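Local coordinates for aspartate aminotransferase (Rhodobacter sphaeroides, PDB 3NRA), which probably catalyses the pyridoxal-phosphate-dependent transfer of the amino group of L-aspartate to 2-oxoglutarate, giving oxaloacetate and L-glutamate, at residues 222-227 with 306-311; 92-97 with 231-236; 339-344 with 374-379. All blocks are in the same frame, centred on the assembly; numbering follows the deposited sequence.

Contact 1: residues 222-227 with 306-311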
loop_
_atom_site.group_PDB
_atom_site.type_symbol
_atom_site.label_atom_id
_atom_site.label_comp_id
_atom_site.label_asym_id
_atom_site.label_seq_id
_atom_site.Cartn_x
_atom_site.Cartn_y
_atom_site.Cartn_z
ATOM N N SER B 222 13.081 16.656 4.109
ATOM C CA SER B 222 13.940 17.730 3.580
ATOM C C SER B 222 13.317 19.107 3.700
ATOM O O SER B 222 14.020 20.082 3.697
ATOM C CB SER B 222 14.289 17.464 2.111
ATOM O OG SER B 222 13.101 17.390 1.316
ATOM N N ARG B 223 11.998 19.174 3.856
ATOM C CA ARG B 223 11.316 20.458 4.044
ATOM C C ARG B 223 11.476 21.051 5.462
ATOM O O ARG B 223 11.376 22.282 5.650
ATOM C CB ARG B 223 9.833 20.319 3.707
ATOM C CG ARG B 223 9.197 21.605 3.342
ATOM C CD ARG B 223 7.737 21.434 3.031
ATOM N NE ARG B 223 7.131 22.734 2.844
ATOM C CZ ARG B 223 5.825 22.982 2.860
ATOM N NH1 ARG B 223 4.950 22.011 3.017
ATOM N NH2 ARG B 223 5.399 24.213 2.671
ATOM N N LEU B 224 11.688 20.201 6.460
ATOM C CA LEU B 224 11.854 20.683 7.823
ATOM C C LEU B 224 13.314 21.028 8.043
ATOM O O LEU B 224 14.003 20.346 8.762
ATOM C CB LEU B 224 11.379 19.642 8.838
ATOM C CG LEU B 224 11.143 20.209 10.247
ATOM C CD1 LEU B 224 9.734 20.852 10.288
ATOM C CD2 LEU B 224 11.287 19.130 11.324
ATOM N N ARG B 225 13.756 22.126 7.427
ATOM C CA ARG B 225 15.193 22.469 7.328
ATOM C C ARG B 225 15.491 23.613 8.288
ATOM O O ARG B 225 14.832 24.638 8.247
ATOM C CB ARG B 225 15.552 22.859 5.877
ATOM C CG ARG B 225 17.019 23.333 5.664
ATOM C CD ARG B 225 17.337 23.666 4.182
ATOM N NE ARG B 225 16.410 24.650 3.606
ATOM C CZ ARG B 225 16.456 25.975 3.786
ATOM N NH1 ARG B 225 17.420 26.556 4.500
ATOM N NH2 ARG B 225 15.513 26.733 3.240
ATOM N N TYR B 226 16.464 23.413 9.175
ATOM C CA TYR B 226 16.717 24.361 10.248
ATOM C C TYR B 226 17.455 25.604 9.747
ATOM O O TYR B 226 18.143 25.569 8.723
ATOM C CB TYR B 226 17.449 23.678 11.415
ATOM C CG TYR B 226 16.571 22.627 12.057
ATOM C CD1 TYR B 226 15.369 22.981 12.661
ATOM C CD2 TYR B 226 16.864 21.268 11.922
ATOM C CE1 TYR B 226 14.511 22.021 13.176
ATOM C CE2 TYR B 226 16.033 20.309 12.439
ATOM C CZ TYR B 226 14.838 20.691 13.057
ATOM O OH TYR B 226 14.004 19.755 13.552
ATOM N N ALA B 227 17.229 26.720 10.436
ATOM C CA ALA B 227 17.786 28.021 10.023
ATOM C C ALA B 227 19.301 27.928 9.949
ATOM O O ALA B 227 19.945 27.440 10.872
ATOM C CB ALA B 227 17.367 29.125 11.004
ATOM N N GLU B 306 7.450 28.118 8.697
ATOM C CA GLU B 306 8.558 28.813 9.310
ATOM C C GLU B 306 8.471 28.739 10.826
ATOM O O GLU B 306 9.480 28.523 11.489
ATOM C CB GLU B 306 8.591 30.277 8.845
ATOM C CG GLU B 306 9.930 30.948 8.989
ATOM C CD GLU B 306 9.818 32.489 8.934
ATOM O OE1 GLU B 306 8.839 33.004 8.329
ATOM O OE2 GLU B 306 10.685 33.170 9.518
ATOM N N ASP B 307 7.275 28.948 11.373
ATOM C CA ASP B 307 7.040 28.726 12.806
ATOM C C ASP B 307 7.266 27.267 13.202
ATOM O O ASP B 307 7.857 26.992 14.247
ATOM C CB ASP B 307 5.628 29.126 13.203
ATOM C CG ASP B 307 5.403 30.611 13.132
ATOM O OD1 ASP B 307 6.336 31.396 13.471
ATOM O OD2 ASP B 307 4.280 31.005 12.739
ATOM N N ARG B 308 6.791 26.334 12.383
ATOM C CA ARG B 308 6.968 24.918 12.703
ATOM C C ARG B 308 8.444 24.565 12.815
ATOM O O ARG B 308 8.837 23.867 13.727
ATOM C CB ARG B 308 6.289 24.023 11.672
ATOM C CG ARG B 308 6.687 22.522 11.787
ATOM C CD ARG B 308 5.582 21.597 11.334
ATOM N NE ARG B 308 4.383 21.756 12.145
ATOM C CZ ARG B 308 3.329 20.950 12.084
ATOM N NH1 ARG B 308 3.323 19.885 11.261
ATOM N NH2 ARG B 308 2.289 21.171 12.874
ATOM N N ILE B 309 9.239 25.025 11.857
ATOM C CA ILE B 309 10.697 24.793 11.862
ATOM C C ILE B 309 11.315 25.426 13.098
ATOM O O ILE B 309 12.148 24.812 13.743
ATOM C CB ILE B 309 11.377 25.401 10.579
ATOM C CG1 ILE B 309 11.005 24.600 9.332
ATOM C CG2 ILE B 309 12.877 25.490 10.738
ATOM C CD1 ILE B 309 11.225 25.384 8.008
ATOM N N ALA B 310 10.868 26.640 13.453
ATOM C CA ALA B 310 11.360 27.299 14.648
ATOM C C ALA B 310 11.015 26.510 15.951
ATOM O O ALA B 310 11.851 26.416 16.874
ATOM C CB ALA B 310 10.822 28.798 14.728
ATOM N N ARG B 311 9.791 25.985 16.050
ATOM C CA ARG B 311 9.403 25.244 17.259
ATOM C C ARG B 311 10.233 23.961 17.396
ATOM O O ARG B 311 10.690 23.624 18.501
ATOM C CB ARG B 311 7.926 24.910 17.250
ATOM C CG ARG B 311 6.998 26.112 17.448
ATOM C CD ARG B 311 5.547 25.662 17.655
ATOM N NE ARG B 311 4.598 26.732 17.373
ATOM C CZ ARG B 311 4.172 27.100 16.147
ATOM N NH1 ARG B 311 4.593 26.468 15.033
ATOM N NH2 ARG B 311 3.296 28.106 16.027
#
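Ile309, on helix 304-324, lays its branched side chain against the side of residues 223-226, a bend built round an inverse gamma turn centred on Leu224 and closed by a weak bond from Arg225 N to Arg223 O. The helix leads from the part of the aminotransferase fold that holds the seven-stranded sheet to the part that holds the smaller one. At CB the isoleucine forks. With chi1 at -71°, CG1 stands beside the backbone N and leaves CG2 anti to it; CG2 comes within 3.3 Å of Arg225 O and 4.0 Å of Tyr226 CD1. The other branch starts at CG1, which lies 4.1 Å from Leu224 CD1, the two side chains sliding past each other in opposite directions. It ends at CD1, 3.7 Å from Arg225 O and slightly farther from Arg223 O. Ile309 thus fits its methyl groups against backbone carbonyls as much as against apolar neighbours, and the contact between the segments rests on shape.

Leu224 is buried and also reaches the residue before Ile309: its CD1 meets Arg308 CG at 3.8 Å, the two side chains crossing at about a right angle. The arginine chain bends at chi3 (-61°), and its guanidinium nitrogens are hydrogen-bonded to the backbone oxygens of Glu53 and Thr254. Arg223 forms salt bridges with Glu300 and Glu255, and Leu224 and Tyr226 make backbone hydrogen bonds with Gly337 and Gln335. The phenol of Tyr226 is held by a hydrogen bond from its OH to Gly337 O. Beside the CD1-CE1 bond of that ring, and in its plane, Ile309 O approaches CE1 to 3.7 Å.

Contact 2: residues 92-97 with 231-236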
loop_
_atom_site.group_PDB
_atom_site.type_symbol
_atom_site.label_atom_id
_atom_site.label_comp_id
_atom_site.label_asym_id
_atom_site.label_seq_id
_atom_site.Cartn_x
_atom_site.Cartn_y
_atom_site.Cartn_z
ATOM N N ALA B 92 8.729 21.141 -8.458
ATOM C CA ALA B 92 9.791 21.729 -9.300
ATOM C C ALA B 92 10.480 22.918 -8.621
ATOM O O ALA B 92 11.716 23.012 -8.625
ATOM C CB ALA B 92 9.230 22.160 -10.721
ATOM N N ALA B 93 9.672 23.831 -8.077
ATOM C CA ALA B 93 10.175 25.005 -7.359
ATOM C C ALA B 93 10.975 24.586 -6.123
ATOM O O ALA B 93 12.058 25.077 -5.910
ATOM C CB ALA B 93 9.015 25.916 -6.958
ATOM N N PHE B 94 10.451 23.613 -5.372
ATOM C CA PHE B 94 11.122 23.107 -4.166
ATOM C C PHE B 94 12.494 22.507 -4.452
ATOM O O PHE B 94 13.466 22.883 -3.816
ATOM C CB PHE B 94 10.249 22.075 -3.434
ATOM C CG PHE B 94 10.848 21.601 -2.141
ATOM C CD1 PHE B 94 11.141 22.507 -1.125
ATOM C CD2 PHE B 94 11.227 20.265 -1.975
ATOM C CE1 PHE B 94 11.726 22.072 0.068
ATOM C CE2 PHE B 94 11.807 19.833 -0.791
ATOM C CZ PHE B 94 12.064 20.733 0.227
ATOM N N THR B 95 12.566 21.610 -5.431
ATOM C CA THR B 95 13.817 20.886 -5.754
ATOM C C THR B 95 14.737 21.598 -6.784
ATOM O O THR B 95 15.866 21.187 -6.980
ATOM C CB THR B 95 13.507 19.470 -6.294
ATOM O OG1 THR B 95 12.704 19.560 -7.491
ATOM C CG2 THR B 95 12.786 18.638 -5.243
ATOM N N GLY B 96 14.252 22.659 -7.417
ATOM C CA GLY B 96 15.086 23.437 -8.364
ATOM C C GLY B 96 15.342 22.744 -9.706
ATOM O O GLY B 96 16.336 23.024 -10.362
ATOM N N ALA B 97 14.448 21.830 -10.100
ATOM C CA ALA B 97 14.511 21.191 -11.426
ATOM C C ALA B 97 13.093 20.826 -11.910
ATOM O O ALA B 97 12.175 20.695 -11.097
ATOM C CB ALA B 97 15.417 19.932 -11.390
ATOM N N TYR B 231 20.808 22.765 1.998
ATOM C CA TYR B 231 20.304 21.514 1.437
ATOM C C TYR B 231 20.490 21.532 -0.060
ATOM O O TYR B 231 20.138 22.512 -0.719
ATOM C CB TYR B 231 18.819 21.310 1.779
ATOM C CG TYR B 231 18.316 19.942 1.428
ATOM C CD1 TYR B 231 17.910 19.633 0.123
ATOM C CD2 TYR B 231 18.332 18.929 2.358
ATOM C CE1 TYR B 231 17.473 18.370 -0.217
ATOM C CE2 TYR B 231 17.909 17.654 2.030
ATOM C CZ TYR B 231 17.485 17.377 0.735
ATOM O OH TYR B 231 17.060 16.108 0.419
ATOM N N THR B 232 20.990 20.420 -0.605
ATOM C CA THR B 232 21.251 20.297 -2.030
ATOM C C THR B 232 20.471 19.094 -2.602
ATOM O O THR B 232 20.571 17.961 -2.090
ATOM C CB THR B 232 22.744 20.108 -2.277
ATOM O OG1 THR B 232 23.464 21.059 -1.501
ATOM C CG2 THR B 232 23.092 20.290 -3.749
ATOM N N HIS B 233 19.719 19.346 -3.674
ATOM C CA HIS B 233 18.881 18.337 -4.299
ATOM C C HIS B 233 19.637 17.638 -5.407
ATOM O O HIS B 233 19.923 18.236 -6.441
ATOM C CB HIS B 233 17.626 18.988 -4.867
ATOM C CG HIS B 233 16.765 19.631 -3.838
ATOM N ND1 HIS B 233 15.724 18.967 -3.225
ATOM C CD2 HIS B 233 16.757 20.893 -3.340
ATOM C CE1 HIS B 233 15.138 19.776 -2.356
ATOM N NE2 HIS B 233 15.737 20.956 -2.413
ATOM N N LEU B 234 19.914 16.350 -5.206
ATOM C CA LEU B 234 20.627 15.522 -6.213
ATOM C C LEU B 234 20.048 15.676 -7.607
ATOM O O LEU B 234 20.783 15.770 -8.567
ATOM C CB LEU B 234 20.595 14.035 -5.814
ATOM C CG LEU B 234 21.457 13.107 -6.689
ATOM C CD1 LEU B 234 22.911 13.504 -6.577
ATOM C CD2 LEU B 234 21.266 11.632 -6.299
ATOM N N ARG B 235 18.716 15.716 -7.703
ATOM C CA ARG B 235 18.016 15.740 -9.018
ATOM C C ARG B 235 18.234 16.999 -9.841
ATOM O O ARG B 235 17.923 17.005 -11.019
ATOM C CB ARG B 235 16.492 15.525 -8.827
ATOM C CG ARG B 235 15.721 16.744 -8.311
ATOM C CD ARG B 235 14.256 16.355 -7.991
ATOM N NE ARG B 235 13.619 15.823 -9.188
ATOM C CZ ARG B 235 13.017 16.540 -10.129
ATOM N NH1 ARG B 235 12.803 17.857 -9.978
ATOM N NH2 ARG B 235 12.582 15.923 -11.236
ATOM N N ALA B 236 18.692 18.071 -9.191
ATOM C CA ALA B 236 19.045 19.315 -9.849
ATOM C C ALA B 236 20.531 19.417 -10.219
ATOM O O ALA B 236 20.923 20.372 -10.881
ATOM C CB ALA B 236 18.633 20.525 -8.963
#
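Thr95 and His233 meet face on: the imidazole lies flat against the end of helix 81-95, with Thr95 CA 3.6 Å from the ring centroid and only 4° off its normal, a CH-pi contact. Thr95 CG2 adds a methyl 3.6 Å from His233 ND1. The edge of the same imidazole turns to Phe94 in a T-shaped stack, planes at 76° and centroids 5.1 Å apart, with His233 CE1 closest to Phe94 CE2. His233 NE2 also comes near Phe94 O, but at an angle too poor for a bond. Next along the loop, Arg235 NH1 donates a hydrogen bond to Thr95 OG1 (3.0 Å), which sits a little out of the guanidinium plane, and makes a weak, in-plane bond to Ala97 O at 3.1 Å. Ala236 CB packs 3.5 Å from Thr95 O.

A second shell fixes these groups. Tyr231 CE1 lies over the rim of the opposite face of the imidazole, and Gln219 NE2 is hydrogen-bonded to His233 ND1. Thr95 OG1 donates to Leu91 O, one turn back in the helix, so its hydroxyl links helix and arginine. Arg235 NH2 is bonded to Pro98 O, while its chain, bent at chi3 (-58°), packs on Phe266, Val245 and Thr247 of two strands.

The loop therefore grips a helix C-terminus followed by a positive-phi glycine, Gly96, with an arginine collecting the hydroxyl and carbonyl oxygens that emerge there, and fastens it to the large sheet of the aminotransferase fold.

Contact 3: residues 339-344 with 374-379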
loop_
_atom_site.group_PDB
_atom_site.type_symbol
_atom_site.label_atom_id
_atom_site.label_comp_id
_atom_site.label_asym_id
_atom_site.label_seq_id
_atom_site.Cartn_x
_atom_site.Cartn_y
_atom_site.Cartn_z
ATOM N N TYR B 339 14.863 13.830 13.721
ATOM C CA TYR B 339 15.603 12.714 14.322
ATOM C C TYR B 339 16.921 13.150 15.001
ATOM O O TYR B 339 17.660 13.961 14.463
ATOM C CB TYR B 339 15.898 11.664 13.287
ATOM C CG TYR B 339 14.661 11.021 12.745
ATOM C CD1 TYR B 339 13.728 10.405 13.604
ATOM C CD2 TYR B 339 14.400 11.015 11.377
ATOM C CE1 TYR B 339 12.584 9.807 13.105
ATOM C CE2 TYR B 339 13.254 10.427 10.876
ATOM C CZ TYR B 339 12.342 9.826 11.755
ATOM O OH TYR B 339 11.187 9.258 11.266
ATOM N N LEU B 340 17.145 12.651 16.220
ATOM C CA LEU B 340 18.441 12.682 16.886
ATOM C C LEU B 340 18.912 11.241 17.119
ATOM O O LEU B 340 18.116 10.358 17.514
ATOM C CB LEU B 340 18.345 13.363 18.230
ATOM C CG LEU B 340 18.304 14.872 18.359
ATOM C CD1 LEU B 340 17.540 15.260 19.663
ATOM C CD2 LEU B 340 19.685 15.446 18.376
ATOM N N PHE B 341 20.204 11.027 16.958
ATOM C CA PHE B 341 20.793 9.717 17.066
ATOM C C PHE B 341 22.019 9.755 18.016
ATOM O O PHE B 341 23.156 9.677 17.576
ATOM C CB PHE B 341 21.170 9.274 15.663
ATOM C CG PHE B 341 21.411 7.818 15.516
ATOM C CD1 PHE B 341 20.441 6.891 15.881
ATOM C CD2 PHE B 341 22.572 7.361 14.905
ATOM C CE1 PHE B 341 20.641 5.555 15.686
ATOM C CE2 PHE B 341 22.778 6.012 14.724
ATOM C CZ PHE B 341 21.795 5.107 15.106
ATOM N N PRO B 342 21.772 9.881 19.334
ATOM C CA PRO B 342 22.871 9.893 20.268
ATOM C C PRO B 342 23.583 8.541 20.406
ATOM O O PRO B 342 22.933 7.497 20.427
ATOM C CB PRO B 342 22.206 10.291 21.578
ATOM C CG PRO B 342 20.822 9.956 21.411
ATOM C CD PRO B 342 20.529 10.256 19.995
ATOM N N ARG B 343 24.914 8.586 20.431
ATOM C CA ARG B 343 25.746 7.433 20.732
ATOM C C ARG B 343 26.013 7.430 22.212
ATOM O O ARG B 343 26.583 8.376 22.744
ATOM C CB ARG B 343 27.066 7.512 19.964
ATOM C CG ARG B 343 27.845 6.221 19.966
ATOM C CD ARG B 343 29.163 6.336 19.205
ATOM N NE ARG B 343 30.031 7.344 19.819
ATOM C CZ ARG B 343 31.254 7.641 19.410
ATOM N NH1 ARG B 343 31.816 7.004 18.380
ATOM N NH2 ARG B 343 31.922 8.576 20.032
ATOM N N LEU B 344 25.601 6.357 22.884
ATOM C CA LEU B 344 25.683 6.267 24.333
ATOM C C LEU B 344 27.031 5.671 24.755
ATOM O O LEU B 344 27.649 4.925 23.985
ATOM C CB LEU B 344 24.531 5.383 24.864
ATOM C CG LEU B 344 23.109 5.804 24.478
ATOM C CD1 LEU B 344 22.087 4.921 25.152
ATOM C CD2 LEU B 344 22.857 7.296 24.826
ATOM N N PRO B 374 24.073 -2.654 11.602
ATOM C CA PRO B 374 24.599 -3.556 12.630
ATOM C C PRO B 374 25.730 -2.941 13.461
ATOM O O PRO B 374 26.041 -3.443 14.512
ATOM C CB PRO B 374 25.132 -4.729 11.811
ATOM C CG PRO B 374 25.440 -4.149 10.485
ATOM C CD PRO B 374 24.454 -3.092 10.250
ATOM N N HIS B 375 26.299 -1.842 12.982
ATOM C CA HIS B 375 27.450 -1.217 13.585
ATOM C C HIS B 375 27.110 0.055 14.368
ATOM O O HIS B 375 28.001 0.757 14.773
ATOM C CB HIS B 375 28.441 -0.864 12.487
ATOM C CG HIS B 375 28.734 -1.992 11.576
ATOM N ND1 HIS B 375 29.192 -3.204 12.030
ATOM C CD2 HIS B 375 28.596 -2.117 10.233
ATOM C CE1 HIS B 375 29.364 -4.018 11.005
ATOM N NE2 HIS B 375 29.002 -3.388 9.904
ATOM N N THR B 376 25.823 0.349 14.549
ATOM C CA THR B 376 25.385 1.473 15.367
ATOM C C THR B 376 24.540 0.944 16.530
ATOM O O THR B 376 23.491 1.534 16.884
ATOM C CB THR B 376 24.562 2.519 14.542
ATOM O OG1 THR B 376 23.462 1.877 13.890
ATOM C CG2 THR B 376 25.447 3.233 13.503
ATOM N N ALA B 377 25.011 -0.144 17.144
ATOM C CA ALA B 377 24.255 -0.837 18.182
ATOM C C ALA B 377 24.169 -0.030 19.484
ATOM O O ALA B 377 23.178 -0.112 20.194
ATOM C CB ALA B 377 24.873 -2.233 18.462
ATOM N N ASP B 378 25.191 0.772 19.768
ATOM C CA ASP B 378 25.211 1.561 21.022
ATOM C C ASP B 378 24.605 2.955 20.875
ATOM O O ASP B 378 24.651 3.739 21.804
ATOM C CB ASP B 378 26.634 1.605 21.677
ATOM C CG ASP B 378 27.702 2.223 20.778
ATOM O OD1 ASP B 378 27.415 2.600 19.606
ATOM O OD2 ASP B 378 28.862 2.299 21.249
ATOM N N SER B 379 23.967 3.219 19.724
ATOM C CA SER B 379 23.121 4.414 19.538
ATOM C C SER B 379 21.629 4.096 19.658
ATOM O O SER B 379 21.234 2.959 19.539
ATOM C CB SER B 379 23.430 5.054 18.177
ATOM O OG SER B 379 24.803 5.461 18.146
HETATM O O HOH W 1 25.128 7.921 17.064
HETATM O O HOH W 2 29.034 2.371 24.054
#
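Phe341 and Ser379 open the contact, the serine CB sitting over one face of the benzene ring, offset toward its rim, 3.5 Å from CZ in a CH-pi contact. With CG anti to the backbone N (chi1 -163°), the ring swings across to the turn 376-379, where Thr376 CB meets CZ at the ring's edge at 3.8 Å; Thr376 OG1 is itself tied to Gly369 O and Ser373 O. Cutting this ring back to an alanine removes the face under Ser379 CB and the edge at Thr376, and is likely to leave a gap beside the turn. The carbonyl of Phe341 receives a hydrogen bond from a water that also binds Ser379 OG, at 2.7 Å from each.

Pro342 O then approaches Ser379 CA to 3.2 Å, a CA-H...O contact. Arg343 forms a single backbone bridge with Ser379, continuing the antiparallel pairing of strands 339-340 and 380-383. Its side chain runs beside that of Asp378, both pointing the same way, with CG 3.7 Å from OD1. The charged ends stay apart, NE lying 5.4 Å from OD2, so their attraction is probably only a long-range one. Leu344 N closes the segment by donating to Asp378 O, 3.0 Å away and nearly straight at 163°. A second water donates both to Leu344 O and to Asp378 OD2.

Apolar contact at the Phe341 end thus gives way to polar bonding toward Leu344: one direct backbone hydrogen bond and two bridging waters join the segments here, beside the ring packing, and Arg343 and Asp378 form no salt bridge.

In the fold
Contacts 1 and 2 are neighbours, their centres 18 Å apart, and share the long loop between strands 214-218 and 245-249. They touch directly: Ser222 OG lies 3.5 Å from Phe94 CE2, and Arg225 CD packs 3.7 Å from Tyr231 CB. Contact 3, at the end of the smaller sheet's 339-340 and 380-383 strands, stands apart: its centre is 24 Å from that of contact 1 and 30 Å from that of contact 2, on the opposite side of the chain's centre from the latter. The cofactor-bearing residue at position 253 relates two of them. Tyr339, at the start of contact 3, hydrogen-bonds through OH to its NZ, while Arg308 and Arg223 of contact 1 hold the adjoining Thr254 and Glu255.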